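Local coordinates for protein acetyltransferase, GNAT family (Streptococcus pneumoniae, PDB 2ATR) that belongs to the GNAT family of acetyltransferases and probably transfers an acetyl group from acetyl-CoA to a substrate not yet identified, at residues V10-E13 and D14-H17; L18-A21 and V22-N26. All blocks are in the same frame, centred on the assembly; numbering follows the deposited sequence.

Interaction 1: residues V10-E13 and D14-H17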
loop_
_atom_site.group_PDB
_atom_site.type_symbol
_atom_site.label_atom_id
_atom_site.label_comp_id
_atom_site.label_asym_id
_atom_site.label_seq_id
_atom_site.Cartn_x
_atom_site.Cartn_y
_atom_site.Cartn_z
ATOM N N VAL A 10 5.870 -5.550 12.548
ATOM C CA VAL A 10 6.557 -5.950 11.331
ATOM C C VAL A 10 7.958 -5.409 11.416
ATOM O O VAL A 10 8.163 -4.185 11.501
ATOM C CB VAL A 10 5.886 -5.449 10.033
ATOM C CG1 VAL A 10 6.588 -6.051 8.770
ATOM C CG2 VAL A 10 4.452 -5.806 10.020
ATOM N N LYS A 11 8.904 -6.346 11.420
ATOM C CA LYS A 11 10.338 -6.058 11.398
ATOM C C LYS A 11 10.794 -6.016 9.944
ATOM O O LYS A 11 10.330 -6.794 9.124
ATOM C CB LYS A 11 11.121 -7.131 12.187
ATOM C CG LYS A 11 11.136 -6.933 13.734
ATOM C CD LYS A 11 11.974 -8.041 14.462
ATOM C CE LYS A 11 11.432 -9.460 14.177
ATOM N NZ LYS A 11 12.463 -10.548 14.251
ATOM N N LEU A 12 11.699 -5.091 9.633
ATOM C CA LEU A 12 12.130 -4.863 8.257
ATOM C C LEU A 12 12.753 -6.108 7.579
ATOM O O LEU A 12 12.450 -6.407 6.410
ATOM C CB LEU A 12 13.055 -3.643 8.214
ATOM C CG LEU A 12 13.816 -3.232 6.947
ATOM C CD1 LEU A 12 12.929 -3.117 5.724
ATOM C CD2 LEU A 12 14.481 -1.908 7.224
ATOM N N GLU A 13 13.568 -6.859 8.322
ATOM C CA GLU A 13 14.178 -8.117 7.807
ATOM C C GLU A 13 13.185 -9.026 7.129
ATOM O O GLU A 13 13.496 -9.606 6.066
ATOM C CB GLU A 13 14.850 -8.925 8.916
ATOM C CG GLU A 13 15.750 -8.105 9.835
ATOM C CD GLU A 13 15.031 -7.712 11.107
ATOM O OE1 GLU A 13 14.378 -8.606 11.717
ATOM O OE2 GLU A 13 15.115 -6.520 11.496
ATOM N N ASP A 14 11.987 -9.139 7.714
ATOM C CA ASP A 14 10.965 -10.051 7.171
ATOM C C ASP A 14 10.314 -9.513 5.888
ATOM O O ASP A 14 9.699 -10.272 5.130
ATOM C CB ASP A 14 9.901 -10.397 8.232
ATOM C CG ASP A 14 10.530 -10.865 9.591
ATOM O OD1 ASP A 14 11.548 -11.618 9.573
ATOM O OD2 ASP A 14 10.020 -10.450 10.674
ATOM N N VAL A 15 10.441 -8.213 5.628
ATOM C CA VAL A 15 9.796 -7.642 4.429
ATOM C C VAL A 15 10.741 -6.950 3.442
ATOM O O VAL A 15 10.307 -6.525 2.375
ATOM C CB VAL A 15 8.679 -6.668 4.789
ATOM C CG1 VAL A 15 7.523 -7.447 5.482
ATOM C CG2 VAL A 15 9.239 -5.533 5.664
ATOM N N LEU A 16 12.014 -6.856 3.798
ATOM C CA LEU A 16 12.981 -6.107 2.973
ATOM C C LEU A 16 13.065 -6.656 1.574
ATOM O O LEU A 16 13.178 -5.891 0.616
ATOM C CB LEU A 16 14.361 -6.068 3.622
ATOM C CG LEU A 16 15.416 -5.144 2.980
ATOM C CD1 LEU A 16 14.994 -3.687 2.984
ATOM C CD2 LEU A 16 16.747 -5.323 3.697
ATOM N N HIS A 17 12.979 -7.974 1.435
ATOM C CA HIS A 17 12.908 -8.595 0.100
ATOM C C HIS A 17 11.781 -8.032 -0.786
ATOM O O HIS A 17 11.907 -7.947 -2.002
ATOM C CB HIS A 17 12.836 -10.143 0.199
ATOM C CG HIS A 17 11.529 -10.666 0.718
ATOM N ND1 HIS A 17 11.160 -10.533 2.033
ATOM C CD2 HIS A 17 10.531 -11.349 0.104
ATOM C CE1 HIS A 17 9.959 -11.062 2.198
ATOM N NE2 HIS A 17 9.563 -11.575 1.045
#
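Leu12 and Leu16, one helical turn apart, meet through their methyl ends: CD1 of Leu12 lies 3.5 Å from CD1 of Leu16, tighter than usual for two carbons. Both chains leave the backbone with CG anti to their own N (chi1 173° in Leu12, -171° in Leu16), and they cross obliquely; CD1 of Leu12 also comes near CB of Leu16. Leu12 packs as well on Leu34, Glu35 and Leu38 of helix 33-38. Val10, still in the loop ahead of the helix, uses CG1 to touch CG1 of Val15 at 3.7 Å, the two side chains standing at about a right angle; Val10 rests on Ile44 and Val15 on Leu46, both of strand 43-49. On the polar side, the chain of Lys11 bends at chi3 and brings its ammonium near two acids. NZ makes a long salt bridge of 3.7 Å with OE1 of Glu13, while OD2 of Asp14 stays 4.3 Å from NZ and adds at most a longer-range attraction. Asp14 N bonds to Lys11 O at 3.2 Å, and Leu12 O receives Val15 N at 2.8 Å and, weakly, Leu16 N. With two bonds three residues apart and one weak bond four apart, this is the weakly bonded first turn of an amphipathic helix, 12-20, which follows strand 2-7 as the first helix of the GNAT fold.

Interaction 2: residues L18-A21 and V22-N26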
loop_
_atom_site.group_PDB
_atom_site.type_symbol
_atom_site.label_atom_id
_atom_site.label_comp_id
_atom_site.label_asym_id
_atom_site.label_seq_id
_atom_site.Cartn_x
_atom_site.Cartn_y
_atom_site.Cartn_z
ATOM N N LEU A 18 10.658 -7.648 -0.182
ATOM C CA LEU A 18 9.559 -7.062 -0.976
ATOM C C LEU A 18 9.957 -5.663 -1.546
ATOM O O LEU A 18 9.755 -5.382 -2.708
ATOM C CB LEU A 18 8.314 -6.921 -0.099
ATOM C CG LEU A 18 7.628 -8.186 0.434
ATOM C CD1 LEU A 18 6.383 -7.811 1.245
ATOM C CD2 LEU A 18 7.278 -9.062 -0.687
ATOM N N TYR A 19 10.485 -4.810 -0.686
ATOM C CA TYR A 19 10.952 -3.461 -1.088
ATOM C C TYR A 19 12.128 -3.558 -2.079
ATOM O O TYR A 19 12.096 -2.894 -3.128
ATOM C CB TYR A 19 11.303 -2.611 0.125
ATOM C CG TYR A 19 10.117 -2.284 0.995
ATOM C CD1 TYR A 19 9.303 -1.152 0.733
ATOM C CD2 TYR A 19 9.794 -3.100 2.092
ATOM C CE1 TYR A 19 8.188 -0.852 1.558
ATOM C CE2 TYR A 19 8.700 -2.811 2.897
ATOM C CZ TYR A 19 7.895 -1.685 2.623
ATOM O OH TYR A 19 6.828 -1.439 3.452
ATOM N N GLN A 20 13.122 -4.411 -1.783
ATOM C CA GLN A 20 14.149 -4.793 -2.801
ATOM C C GLN A 20 13.519 -5.186 -4.132
ATOM O O GLN A 20 13.956 -4.744 -5.182
ATOM C CB GLN A 20 15.078 -5.925 -2.297
ATOM C CG GLN A 20 16.106 -5.423 -1.323
ATOM C CD GLN A 20 16.769 -6.486 -0.430
ATOM O OE1 GLN A 20 16.334 -7.638 -0.326
ATOM N NE2 GLN A 20 17.811 -6.058 0.273
ATOM N N ALA A 21 12.475 -6.000 -4.092
ATOM C CA ALA A 21 11.812 -6.473 -5.308
ATOM C C ALA A 21 11.252 -5.341 -6.148
ATOM O O ALA A 21 10.756 -5.571 -7.272
ATOM C CB ALA A 21 10.704 -7.433 -4.944
ATOM N N VAL A 22 11.280 -4.127 -5.601
ATOM C CA VAL A 22 10.772 -2.977 -6.346
ATOM C C VAL A 22 11.663 -1.710 -6.640
ATOM O O VAL A 22 11.102 -0.756 -7.162
ATOM C CB VAL A 22 9.304 -2.547 -5.902
ATOM C CG1 VAL A 22 8.280 -3.657 -6.155
ATOM C CG2 VAL A 22 9.262 -2.064 -4.490
ATOM N N GLY A 23 12.956 -1.601 -6.246
ATOM C CA GLY A 23 13.444 -1.572 -4.828
ATOM C C GLY A 23 13.244 -0.080 -4.427
ATOM O O GLY A 23 12.084 0.306 -4.133
ATOM N N TRP A 24 14.322 0.784 -4.313
ATOM C CA TRP A 24 15.298 0.704 -3.180
ATOM C C TRP A 24 16.334 1.949 -3.198
ATOM O O TRP A 24 16.915 2.205 -4.294
ATOM C CB TRP A 24 16.166 -0.595 -3.212
ATOM C CG TRP A 24 17.088 -0.844 -1.951
ATOM C CD1 TRP A 24 17.493 -2.070 -1.499
ATOM C CD2 TRP A 24 17.694 0.123 -1.030
ATOM N NE1 TRP A 24 18.294 -1.941 -0.379
ATOM C CE2 TRP A 24 18.429 -0.612 -0.068
ATOM C CE3 TRP A 24 17.687 1.530 -0.927
ATOM C CZ2 TRP A 24 19.137 0.009 0.985
ATOM C CZ3 TRP A 24 18.387 2.155 0.130
ATOM C CH2 TRP A 24 19.099 1.391 1.067
ATOM N N THR A 25 16.354 2.735 -2.027
ATOM C CA THR A 25 15.514 4.165 -2.119
ATOM C C THR A 25 14.177 4.395 -1.287
ATOM O O THR A 25 13.111 3.842 -1.653
ATOM C CB THR A 25 15.304 4.614 -3.615
ATOM O OG1 THR A 25 14.821 3.493 -4.418
ATOM C CG2 THR A 25 16.701 5.153 -4.210
ATOM N N ASN A 26 14.377 5.262 -0.215
ATOM C CA ASN A 26 15.468 5.000 0.894
ATOM C C ASN A 26 14.908 4.065 2.121
ATOM O O ASN A 26 14.125 3.098 1.546
ATOM C CB ASN A 26 15.867 6.365 1.536
ATOM C CG ASN A 26 16.713 6.212 2.838
ATOM O OD1 ASN A 26 16.201 5.865 3.915
ATOM N ND2 ASN A 26 17.994 6.580 2.752
#
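Gln20 and Trp24 run side by side and point the same way, the glutamine passing the edge of the indole. CG of Gln20 comes to 3.6 Å from CD1 of Trp24, at the edge of the ring and near its plane. The glutamine chain is extended beyond CG, which carries its amide alongside the pyrrole end of the indole with the two planes only 25° apart; NE2 of Gln20 and NE1 of Trp24 are 4.2 Å from each other. Trp24 reaches this place because its CG stands anti to the backbone N (chi1 -172°), and its side chain also touches Glu32 farther along the loop. Between the two residues the chain leaves helix 12-20 through a type I beta turn, Gln20 to Gly23. Overlapping it, at the end of the helical run, Val22 N donates to Tyr19 O, although close neighbours in the model make both positions less sure. CG1 of Val22 lies beside Ala21 O at 3.3 Å. Tyr19 and Leu18 start out in other directions, away from the loop, and reach the body of the protein: Leu18 packs on Val53, Leu56 and Ile73, while the tyrosine ring lies against Leu34 and Leu38 of helix 33-38 and against Leu56 and Ile73 of the sheet. Its hydroxyl is hydrogen-bonded to the OD2 atom of Asp71 in strand 66-74.

Overall arrangement
Interactions 1 and 2 occupy the two ends of the same helix, 12-20, with centres about 11 Å apart, and the chain passes directly from one to the other. Interaction 1, at the start, is partly buried: leucine and valine methyls form its apolar side, and charged residues its exposed side. Interaction 2, at the far end, is a surface contact of a glutamine with an indole edge beside a turn; Leu18, buried against the sheet, has no side-chain part in that meeting. Both ends are tied to helix 33-38. Side chains of the first pack on strand 43-49, with His17 bonded to strand 52-61; those of the second pack on 52-61 and 66-74, so the helix spans several strands.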